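Local coordinates for uncharacterized protein AF_1514 (Archaeoglobus fulgidus DSM 4304, PDB 3C0F) that is of unknown function, adopts a hot dog fold and was crystallised with several of its lysines dimethylated, at residues L37-H40 / G45-A48; K57-Y62 / Q76-F81. One frame throughout, in Å; residues are numbered along the deposited sequence.

How the contacts relate
Contact 1 pairs strand 33-41 with strand 47-48, and contact 2 lays helix 58-65 against strand 77-84. Strands 33-41 and 77-84 are neighbours in one antiparallel sheet, and the chain runs from strand 47-48 to the helix, so the two contacts follow one another and meet, their centres about 6 Å apart. Two side-chain hydrogen bonds tie them: His40 ND1 to Glu78 OE1 at 2.7 Å, and Ser38 OG to Trp59 O at 2.8 Å. The His40 ring also stacks with that of Trp59. With the function unknown, no active site can be assigned; His40, Trp59, Glu78 and Tyr80 form a polar and aromatic cluster between sheet and helix.

Contact 1 (L37-H40 / G45-A48); sequences LSVH and GYRA
Val39 and Ala48 form the hydrogen-bonded pair of a beta hairpin, strand 33-41 turning back into the short strand 47-48 at one margin of the antiparallel sheet within this chain. In the hot dog fold of the protein this sheet carries helix 17-23 on one face and helix 58-65 on the other. Two backbone bonds close the pair, Val39 N to Ala48 O at 2.8 Å and Ala48 N to Val39 O at 3.0 Å. CA-H...O contacts accompany them, among them Arg47 CA to Val39 O at 3.1 Å. On the other side of strand 33-41, Leu37 and Ser38 both face Tyr80 in a classic beta bulge.

The side chains divide between the two faces. Val39 CG1 rests on Ala48 CB at 3.6 Å, and Leu17 of helix 17-23 lies against Val39 and Tyr46 on this side. His40 and Arg47, the adjoining non-hydrogen-bonded pair, point to the face covered by Trp59. With CG anti to the backbone N (chi1 177°), the His40 ring swings toward the turn and across to the partner strand, bringing CD2 to 3.3 Å from Tyr46 O, while Arg47 CB sits at the ring edge; ND1 is the nitrogen bonded to Glu78.

Arg47 bends at chi2 and chi3 so that its guanidinium returns to Gly45, two residues earlier in its own segment, while NH1 bonds Val51 O beyond the strand. The rest of the guanidinium clasps Gly45 side-on: NE at 3.0 Å and NH2 at 2.9 Å both donate to Gly45 O, which lies within 1° of the guanidinium plane.

Contact 2 (K57-Y62 / Q76-F81); sequences KPWEVY and QFEFYF
Trp59 and Glu60, neighbours in the first turn of helix 58-65, meet the Tyr80 ring, Trp59 at CE2 and Glu60 at CE1, and this is where the contact is tight. Trp59 CD1 comes to 3.6 Å from Tyr80 CE2, which lies in the indole plane at its edge, the two rings inclined by 50°. Glu60 CG lies 3.7 Å from Tyr80 CE1, and the chain, extended beyond CG, carries the carboxylate alongside the phenol. Glu60 itself is partly exposed.

Helical segment 58-62 runs nearly along strand segment 77-81, 17° from parallel and 9.4 Å away between axes, packing on a face of the hot dog sheet. Trp59 CG stands between its backbone N and carbonyl carbon (chi1 58°), which folds the indole back over Lys57 CA, the N-cap residue.

Toward Glu78 the packing is looser and a water does the joining. It accepts from Trp59 NE1 at 2.8 Å, donates to Glu78 OE1 at 2.7 Å and bonds Tyr80 OH at 2.7 Å, lying in the planes of both rings. The other carboxylate oxygen, Glu78 OE2, is bonded to Ser42 OG.

Contact 1 (L37-H40 / G45-A48)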
loop_
_atom_site.group_PDB
_atom_site.type_symbol
_atom_site.label_atom_id
_atom_site.label_comp_id
_atom_site.label_asym_id
_atom_site.label_seq_id
_atom_site.Cartn_x
_atom_site.Cartn_y
_atom_site.Cartn_z
ATOM N N LEU A 37 12.296 7.239 9.626
ATOM C CA LEU A 37 13.455 6.780 10.390
ATOM C C LEU A 37 14.576 6.243 9.500
ATOM O O LEU A 37 15.748 6.549 9.723
ATOM C CB LEU A 37 13.033 5.733 11.429
ATOM C CG LEU A 37 12.066 6.202 12.523
ATOM C CD1 LEU A 37 11.470 5.004 13.253
ATOM C CD2 LEU A 37 12.731 7.162 13.504
ATOM N N SER A 38 14.217 5.443 8.500
ATOM C CA SER A 38 15.214 4.853 7.607
ATOM C C SER A 38 14.658 4.540 6.220
ATOM O O SER A 38 13.445 4.413 6.036
ATOM C CB SER A 38 15.824 3.590 8.235
ATOM O OG SER A 38 14.873 2.545 8.321
ATOM N N VAL A 39 15.564 4.426 5.254
ATOM C CA VAL A 39 15.219 4.052 3.886
ATOM C C VAL A 39 16.236 3.040 3.369
ATOM O O VAL A 39 17.409 3.081 3.746
ATOM C CB VAL A 39 15.136 5.286 2.935
ATOM C CG1 VAL A 39 16.460 6.038 2.884
ATOM C CG2 VAL A 39 14.707 4.870 1.523
ATOM N N HIS A 40 15.769 2.134 2.518
ATOM C CA HIS A 40 16.630 1.175 1.843
ATOM C C HIS A 40 16.218 1.035 0.385
ATOM O O HIS A 40 15.028 0.980 0.069
ATOM C CB HIS A 40 16.574 -0.183 2.545
ATOM C CG HIS A 40 17.386 -1.249 1.873
ATOM N ND1 HIS A 40 16.815 -2.330 1.236
ATOM C CD2 HIS A 40 18.726 -1.397 1.738
ATOM C CE1 HIS A 40 17.768 -3.101 0.743
ATOM N NE2 HIS A 40 18.936 -2.555 1.029
ATOM N N GLY A 45 21.280 -1.275 -2.896
ATOM C CA GLY A 45 21.809 -1.570 -1.569
ATOM C C GLY A 45 21.951 -0.339 -0.687
ATOM O O GLY A 45 22.331 -0.451 0.479
ATOM N N TYR A 46 21.647 0.833 -1.242
ATOM C CA TYR A 46 21.713 2.090 -0.496
ATOM C C TYR A 46 20.801 2.079 0.726
ATOM O O TYR A 46 19.686 1.553 0.678
ATOM C CB TYR A 46 21.350 3.281 -1.388
ATOM C CG TYR A 46 21.333 4.608 -0.649
ATOM C CD1 TYR A 46 22.524 5.223 -0.258
ATOM C CD2 TYR A 46 20.129 5.239 -0.329
ATOM C CE1 TYR A 46 22.519 6.429 0.428
ATOM C CE2 TYR A 46 20.116 6.455 0.359
ATOM C CZ TYR A 46 21.317 7.041 0.727
ATOM O OH TYR A 46 21.326 8.240 1.402
ATOM N N ARG A 47 21.287 2.657 1.822
ATOM C CA ARG A 47 20.435 2.913 2.978
ATOM C C ARG A 47 20.771 4.236 3.658
ATOM O O ARG A 47 21.898 4.730 3.566
ATOM C CB ARG A 47 20.468 1.742 3.980
ATOM C CG ARG A 47 21.665 1.705 4.944
ATOM C CD ARG A 47 22.989 1.465 4.227
ATOM N NE ARG A 47 22.956 0.299 3.339
ATOM C CZ ARG A 47 23.238 -0.947 3.707
ATOM N NH1 ARG A 47 23.580 -1.221 4.960
ATOM N NH2 ARG A 47 23.178 -1.930 2.816
ATOM N N ALA A 48 19.767 4.805 4.316
ATOM C CA ALA A 48 19.942 5.950 5.198
ATOM C C ALA A 48 19.179 5.633 6.484
ATOM O O ALA A 48 18.071 5.100 6.418
ATOM C CB ALA A 48 19.417 7.221 4.547
#

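Contact 2 (K57-Y62 / Q76-F81)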
loop_
_atom_site.group_PDB
_atom_site.type_symbol
_atom_site.label_atom_id
_atom_site.label_comp_id
_atom_site.label_asym_id
_atom_site.label_seq_id
_atom_site.Cartn_x
_atom_site.Cartn_y
_atom_site.Cartn_z
ATOM N N LYS A 57 20.172 -6.453 7.772
ATOM C CA LYS A 57 19.216 -5.341 7.597
ATOM C C LYS A 57 19.322 -4.251 8.681
ATOM O O LYS A 57 18.341 -3.971 9.378
ATOM C CB LYS A 57 17.774 -5.868 7.505
ATOM C CG LYS A 57 17.530 -6.886 6.394
ATOM C CD LYS A 57 16.109 -7.433 6.448
ATOM N N PRO A 58 20.513 -3.626 8.824
ATOM C CA PRO A 58 20.745 -2.660 9.909
ATOM C C PRO A 58 19.820 -1.437 9.893
ATOM O O PRO A 58 19.541 -0.872 10.952
ATOM C CB PRO A 58 22.206 -2.237 9.700
ATOM C CG PRO A 58 22.499 -2.548 8.274
ATOM C CD PRO A 58 21.714 -3.787 7.981
ATOM N N TRP A 59 19.358 -1.039 8.707
ATOM C CA TRP A 59 18.431 0.090 8.561
ATOM C C TRP A 59 17.077 -0.223 9.207
ATOM O O TRP A 59 16.409 0.673 9.725
ATOM C CB TRP A 59 18.241 0.451 7.083
ATOM C CG TRP A 59 17.731 -0.694 6.274
ATOM C CD1 TRP A 59 16.425 -1.015 6.040
ATOM C CD2 TRP A 59 18.515 -1.691 5.612
ATOM N NE1 TRP A 59 16.347 -2.148 5.271
ATOM C CE2 TRP A 59 17.615 -2.587 4.995
ATOM C CE3 TRP A 59 19.894 -1.916 5.482
ATOM C CZ2 TRP A 59 18.045 -3.690 4.253
ATOM C CZ3 TRP A 59 20.322 -3.013 4.743
ATOM C CH2 TRP A 59 19.398 -3.886 4.137
ATOM N N GLU A 60 16.683 -1.496 9.165
ATOM C CA GLU A 60 15.432 -1.944 9.767
ATOM C C GLU A 60 15.573 -2.056 11.284
ATOM O O GLU A 60 14.695 -1.609 12.027
ATOM C CB GLU A 60 14.984 -3.273 9.153
ATOM C CG GLU A 60 13.645 -3.777 9.673
ATOM C CD GLU A 60 13.026 -4.839 8.782
ATOM O OE1 GLU A 60 13.771 -5.666 8.214
ATOM O OE2 GLU A 60 11.786 -4.847 8.655
ATOM N N VAL A 61 16.681 -2.646 11.731
ATOM C CA VAL A 61 16.992 -2.750 13.158
ATOM C C VAL A 61 17.020 -1.359 13.799
ATOM O O VAL A 61 16.418 -1.146 14.854
ATOM C CB VAL A 61 18.331 -3.500 13.403
ATOM C CG1 VAL A 61 18.640 -3.595 14.895
ATOM C CG2 VAL A 61 18.287 -4.894 12.780
ATOM N N TYR A 62 17.702 -0.420 13.141
ATOM C CA TYR A 62 17.766 0.976 13.582
ATOM C C TYR A 62 16.371 1.566 13.790
ATOM O O TYR A 62 16.084 2.141 14.843
ATOM C CB TYR A 62 18.559 1.823 12.575
ATOM C CG TYR A 62 18.471 3.319 12.809
ATOM C CD1 TYR A 62 19.288 3.943 13.749
ATOM C CD2 TYR A 62 17.574 4.111 12.085
ATOM C CE1 TYR A 62 19.210 5.314 13.972
ATOM C CE2 TYR A 62 17.491 5.484 12.300
ATOM C CZ TYR A 62 18.314 6.078 13.245
ATOM O OH TYR A 62 18.251 7.434 13.467
ATOM N N GLN A 76 11.261 -0.487 -5.535
ATOM C CA GLN A 76 12.484 -1.026 -4.924
ATOM C C GLN A 76 12.850 -0.428 -3.557
ATOM O O GLN A 76 13.788 -0.895 -2.905
ATOM C CB GLN A 76 13.679 -0.899 -5.883
ATOM C CG GLN A 76 14.175 0.529 -6.116
ATOM C CD GLN A 76 13.569 1.183 -7.347
ATOM O OE1 GLN A 76 12.384 1.016 -7.640
ATOM N NE2 GLN A 76 14.388 1.935 -8.077
ATOM N N PHE A 77 12.126 0.607 -3.138
ATOM C CA PHE A 77 12.452 1.332 -1.903
ATOM C C PHE A 77 11.595 0.873 -0.727
ATOM O O PHE A 77 10.409 0.591 -0.891
ATOM C CB PHE A 77 12.284 2.843 -2.104
ATOM C CG PHE A 77 13.160 3.418 -3.179
ATOM C CD1 PHE A 77 14.461 3.827 -2.889
ATOM C CD2 PHE A 77 12.686 3.556 -4.484
ATOM C CE1 PHE A 77 15.283 4.361 -3.885
ATOM C CE2 PHE A 77 13.501 4.090 -5.490
ATOM C CZ PHE A 77 14.801 4.489 -5.189
ATOM N N GLU A 78 12.205 0.790 0.454
ATOM C CA GLU A 78 11.460 0.540 1.691
ATOM C C GLU A 78 11.691 1.696 2.650
ATOM O O GLU A 78 12.832 2.111 2.871
ATOM C CB GLU A 78 11.852 -0.786 2.356
ATOM C CG GLU A 78 11.761 -2.012 1.455
ATOM C CD GLU A 78 13.083 -2.324 0.785
ATOM O OE1 GLU A 78 14.113 -2.333 1.490
ATOM O OE2 GLU A 78 13.094 -2.561 -0.442
ATOM N N PHE A 79 10.597 2.210 3.202
ATOM C CA PHE A 79 10.637 3.335 4.127
ATOM C C PHE A 79 10.064 2.905 5.468
ATOM O O PHE A 79 8.980 2.333 5.530
ATOM C CB PHE A 79 9.816 4.505 3.577
ATOM C CG PHE A 79 10.325 5.043 2.270
ATOM C CD1 PHE A 79 11.266 6.061 2.249
ATOM C CD2 PHE A 79 9.857 4.530 1.060
ATOM C CE1 PHE A 79 11.747 6.566 1.038
ATOM C CE2 PHE A 79 10.332 5.028 -0.158
ATOM C CZ PHE A 79 11.281 6.042 -0.167
ATOM N N TYR A 80 10.798 3.187 6.539
ATOM C CA TYR A 80 10.354 2.829 7.881
ATOM C C TYR A 80 9.995 4.086 8.669
ATOM O O TYR A 80 10.850 4.948 8.906
ATOM C CB TYR A 80 11.426 1.999 8.594
ATOM C CG TYR A 80 11.678 0.661 7.933
ATOM C CD1 TYR A 80 10.997 -0.483 8.351
ATOM C CD2 TYR A 80 12.584 0.541 6.876
ATOM C CE1 TYR A 80 11.218 -1.716 7.736
ATOM C CE2 TYR A 80 12.811 -0.684 6.255
ATOM C CZ TYR A 80 12.123 -1.805 6.690
ATOM O OH TYR A 80 12.346 -3.017 6.079
ATOM N N PHE A 81 8.722 4.176 9.057
ATOM C CA PHE A 81 8.175 5.331 9.769
ATOM C C PHE A 81 7.803 5.006 11.212
ATOM O O PHE A 81 7.344 3.897 11.507
ATOM C CB PHE A 81 6.879 5.806 9.098
ATOM C CG PHE A 81 7.062 6.448 7.753
ATOM C CD1 PHE A 81 7.262 7.823 7.644
ATOM C CD2 PHE A 81 6.974 5.690 6.589
ATOM C CE1 PHE A 81 7.406 8.428 6.390
ATOM C CE2 PHE A 81 7.118 6.284 5.333
ATOM C CZ PHE A 81 7.329 7.658 5.234
HETATM O O HOH W 1 14.092 -3.233 4.061
#